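PDB 7P18: 3-oxosteroid 1-dehydrogenase from Sterolibacterium denitrificans, which probably catalyses the FAD-dependent 1,2-dehydrogenation of 3-oxosteroids, passing the electrons to an acceptor and leaving a 3-oxo-Delta(1)-steroid. Local coordinates for residues 266-271 and 519-524. Residues are numbered along the deposited sequence; the frame is centred on the assembly and turned at random.
Sequences VVLGAG and EGLYCI. With FAD (flavin-adenine dinucleotide), chain C.
The ring of Tyr522 turns an edge to the other strand: Val266 O lies close to the ring plane, 3.9 Å from Tyr522 CD1. With CG anti to the carbonyl carbon and beside the backbone N (chi1 -61°), which itself bonds Val266 O, the CD1 edge comes to lie by that oxygen. Tyr522 CB meets Val267 CG2 at 4.1 Å, and the hydroxyl hydrogen-bonds His556 of helix 543-559. That helix packs over the side of the sheet carrying Val267 and Tyr522: Ile557 touches both, and Ala553 touches the tyrosine. Just beyond the strand end, Ile524 CD1 reaches obliquely across to Val267 CG1. On the reverse face Leu521, with CG anti to its N (chi1 -168°), brings CD1 to within 3.8 Å of Leu268 CD1; the same methyl also meets Val266 CG1. Cys523 SG lies beside Leu268 CB. Strand 245-253 covers part of this side through Val246, which touches Val266 and Leu521.

Between the two faces runs a parallel ladder of four backbone hydrogen bonds: Val266 N to Gly520 O, Tyr522 N to Val266 O, Leu268 N to Tyr522 O (2.8 Å) and Ile524 N to Leu268 O. Leu268 N approaches its acceptor from above the carbonyl plane, yet its N-H points almost straight at the oxygen (178°). The ladder sets 521-523 beside 265-268 at one end of the parallel Rossmann sheet, with 10-13 on the other side of 265-268.

Past the ladder the two segments separate, and Gly269 to Gly271 run on along the FAD. A water takes the N-H of Gly271 (2.9 Å) and donates to both Ile524 O and FAD O2P, each at 2.7 Å. Its three hydrogen bonds fix its orientation, so backbone groups of the loops that follow the two strands, joined by one water, probably help to position the pyrophosphate through its oxygen O2P.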
loop_
_atom_site.group_PDB
_atom_site.type_symbol
_atom_site.label_atom_id
_atom_site.label_comp_id
_atom_site.label_asym_id
_atom_site.label_seq_id
_atom_site.Cartn_x
_atom_site.Cartn_y
_atom_site.Cartn_z
ATOM N N VAL A 266 -10.400 -10.768 -20.636
ATOM C CA VAL A 266 -10.640 -9.533 -19.849
ATOM C C VAL A 266 -9.891 -9.706 -18.538
ATOM O O VAL A 266 -10.179 -10.694 -17.841
ATOM C CB VAL A 266 -12.139 -9.321 -19.596
ATOM C CG1 VAL A 266 -12.403 -8.210 -18.587
ATOM C CG2 VAL A 266 -12.880 -9.080 -20.913
ATOM N N VAL A 267 -9.026 -8.750 -18.223
ATOM C CA VAL A 267 -8.277 -8.742 -16.940
ATOM C C VAL A 267 -8.887 -7.661 -16.047
ATOM O O VAL A 267 -8.782 -6.469 -16.417
ATOM C CB VAL A 267 -6.784 -8.504 -17.161
ATOM C CG1 VAL A 267 -6.020 -8.526 -15.839
ATOM C CG2 VAL A 267 -6.221 -9.510 -18.149
ATOM N N LEU A 268 -9.506 -8.069 -14.940
ATOM C CA LEU A 268 -10.055 -7.126 -13.935
ATOM C C LEU A 268 -8.923 -6.731 -12.991
ATOM O O LEU A 268 -8.549 -7.557 -12.121
ATOM C CB LEU A 268 -11.207 -7.789 -13.188
ATOM C CG LEU A 268 -12.374 -8.220 -14.090
ATOM C CD1 LEU A 268 -13.454 -8.853 -13.250
ATOM C CD2 LEU A 268 -12.915 -7.057 -14.929
ATOM N N GLY A 269 -8.420 -5.517 -13.134
ATOM C CA GLY A 269 -7.443 -4.904 -12.210
ATOM C C GLY A 269 -7.902 -3.532 -11.725
ATOM O O GLY A 269 -7.118 -2.587 -11.791
ATOM N N ALA A 270 -9.130 -3.463 -11.232
ATOM C CA ALA A 270 -9.827 -2.199 -10.919
ATOM C C ALA A 270 -9.724 -1.863 -9.442
ATOM O O ALA A 270 -10.468 -0.968 -9.010
ATOM C CB ALA A 270 -11.265 -2.326 -11.329
ATOM N N GLY A 271 -8.921 -2.600 -8.672
ATOM C CA GLY A 271 -8.817 -2.366 -7.220
ATOM C C GLY A 271 -9.983 -2.896 -6.439
ATOM O O GLY A 271 -10.772 -3.698 -6.994
ATOM N N GLU A 519 -14.214 -18.911 -18.206
ATOM C CA GLU A 519 -13.418 -18.756 -19.441
ATOM C C GLU A 519 -13.441 -17.286 -19.843
ATOM O O GLU A 519 -14.544 -16.733 -19.849
ATOM C CB GLU A 519 -14.025 -19.562 -20.597
ATOM C CG GLU A 519 -14.043 -21.053 -20.357
ATOM C CD GLU A 519 -12.655 -21.666 -20.239
ATOM O OE1 GLU A 519 -11.756 -21.206 -20.974
ATOM O OE2 GLU A 519 -12.475 -22.596 -19.411
ATOM N N GLY A 520 -12.280 -16.744 -20.181
ATOM C CA GLY A 520 -12.053 -15.368 -20.654
ATOM C C GLY A 520 -11.847 -14.323 -19.542
ATOM O O GLY A 520 -11.613 -13.145 -19.886
ATOM N N LEU A 521 -11.988 -14.681 -18.267
ATOM C CA LEU A 521 -11.984 -13.681 -17.152
ATOM C C LEU A 521 -10.827 -13.950 -16.185
ATOM O O LEU A 521 -10.763 -15.056 -15.598
ATOM C CB LEU A 521 -13.287 -13.746 -16.384
ATOM C CG LEU A 521 -13.529 -12.585 -15.416
ATOM C CD1 LEU A 521 -13.590 -11.281 -16.187
ATOM C CD2 LEU A 521 -14.794 -12.813 -14.599
ATOM N N TYR A 522 -9.994 -12.934 -16.021
ATOM C CA TYR A 522 -8.840 -12.912 -15.112
ATOM C C TYR A 522 -9.059 -11.775 -14.113
ATOM O O TYR A 522 -9.808 -10.832 -14.415
ATOM C CB TYR A 522 -7.555 -12.722 -15.902
ATOM C CG TYR A 522 -7.292 -13.837 -16.888
ATOM C CD1 TYR A 522 -7.950 -13.889 -18.107
ATOM C CD2 TYR A 522 -6.418 -14.874 -16.577
ATOM C CE1 TYR A 522 -7.750 -14.944 -19.001
ATOM C CE2 TYR A 522 -6.184 -15.910 -17.473
ATOM C CZ TYR A 522 -6.838 -15.943 -18.696
ATOM O OH TYR A 522 -6.584 -16.972 -19.577
ATOM N N CYS A 523 -8.365 -11.831 -12.985
ATOM C CA CYS A 523 -8.520 -10.816 -11.929
ATOM C C CYS A 523 -7.248 -10.771 -11.091
ATOM O O CYS A 523 -6.740 -11.849 -10.707
ATOM C CB CYS A 523 -9.739 -11.125 -11.093
ATOM S SG CYS A 523 -10.080 -9.884 -9.810
ATOM N N ILE A 524 -6.748 -9.559 -10.841
ATOM C CA ILE A 524 -5.442 -9.346 -10.176
ATOM C C ILE A 524 -5.572 -8.189 -9.172
ATOM O O ILE A 524 -6.500 -7.381 -9.281
ATOM C CB ILE A 524 -4.357 -9.086 -11.229
ATOM C CG1 ILE A 524 -4.589 -7.751 -11.940
ATOM C CG2 ILE A 524 -4.248 -10.236 -12.225
ATOM C CD1 ILE A 524 -3.502 -7.365 -12.864
HETATM P PA FAD C . -5.176 0.547 -7.842
HETATM O O1A FAD C . -3.713 0.804 -7.828
HETATM O O2A FAD C . -5.944 1.475 -6.938
HETATM O O5B FAD C . -5.665 0.687 -9.342
HETATM C C5B FAD C . -7.066 0.458 -9.645
HETATM C C4B FAD C . -7.464 1.395 -10.744
HETATM O O4B FAD C . -8.736 0.958 -11.295
HETATM C C3B FAD C . -7.656 2.869 -10.331
HETATM O O3B FAD C . -6.939 3.744 -11.196
HETATM C C2B FAD C . -9.172 3.067 -10.413
HETATM O O2B FAD C . -9.544 4.425 -10.610
HETATM C C1B FAD C . -9.554 2.077 -11.513
HETATM N N9A FAD C . -10.961 1.671 -11.512
HETATM C C8A FAD C . -11.808 1.506 -10.453
HETATM N N7A FAD C . -13.053 1.228 -10.833
HETATM C C5A FAD C . -12.988 1.165 -12.219
HETATM C C6A FAD C . -13.958 0.902 -13.210
HETATM N N6A FAD C . -15.258 0.704 -12.960
HETATM N N1A FAD C . -13.549 0.921 -14.496
HETATM C C2A FAD C . -12.260 1.164 -14.752
HETATM N N3A FAD C . -11.275 1.499 -13.913
HETATM C C4A FAD C . -11.711 1.450 -12.642
HETATM N N1 FAD C . 1.400 -1.778 -1.269
HETATM C C2 FAD C . 2.578 -2.394 -1.522
HETATM O O2 FAD C . 2.617 -3.607 -1.800
HETATM N N3 FAD C . 3.735 -1.725 -1.515
HETATM C C4 FAD C . 3.849 -0.456 -0.987
HETATM O O4 FAD C . 4.916 0.135 -1.113
HETATM C C4X FAD C . 2.646 0.233 -0.672
HETATM N N5 FAD C . 2.707 1.467 -0.200
HETATM C C5X FAD C . 1.519 2.124 0.019
HETATM C C6 FAD C . 1.553 3.476 0.432
HETATM C C7 FAD C . 0.393 4.233 0.537
HETATM C C7M FAD C . 0.455 5.689 0.951
HETATM C C8 FAD C . -0.834 3.652 0.170
HETATM C C8M FAD C . -2.116 4.462 0.247
HETATM C C9 FAD C . -0.889 2.311 -0.153
HETATM C C9A FAD C . 0.275 1.531 -0.291
HETATM N N10 FAD C . 0.251 0.171 -0.639
HETATM C C10 FAD C . 1.435 -0.517 -0.871
HETATM C "C1'" FAD C . -1.005 -0.482 -1.025
HETATM C "C2'" FAD C . -1.152 -0.452 -2.563
HETATM O "O2'" FAD C . -1.027 0.863 -3.101
HETATM C "C3'" FAD C . -2.474 -1.073 -3.048
HETATM O "O3'" FAD C . -2.826 -2.230 -2.287
HETATM C "C4'" FAD C . -2.411 -1.378 -4.529
HETATM O "O4'" FAD C . -2.030 -0.188 -5.205
HETATM C "C5'" FAD C . -3.705 -1.912 -5.106
HETATM O "O5'" FAD C . -3.487 -2.040 -6.525
HETATM P P FAD C . -4.710 -2.333 -7.497
HETATM O O1P FAD C . -4.072 -2.355 -8.819
HETATM O O2P FAD C . -5.570 -3.416 -7.022
HETATM O O3P FAD C . -5.588 -0.954 -7.405
HETATM O O HOH W 1 -6.989 -4.718 -8.893
#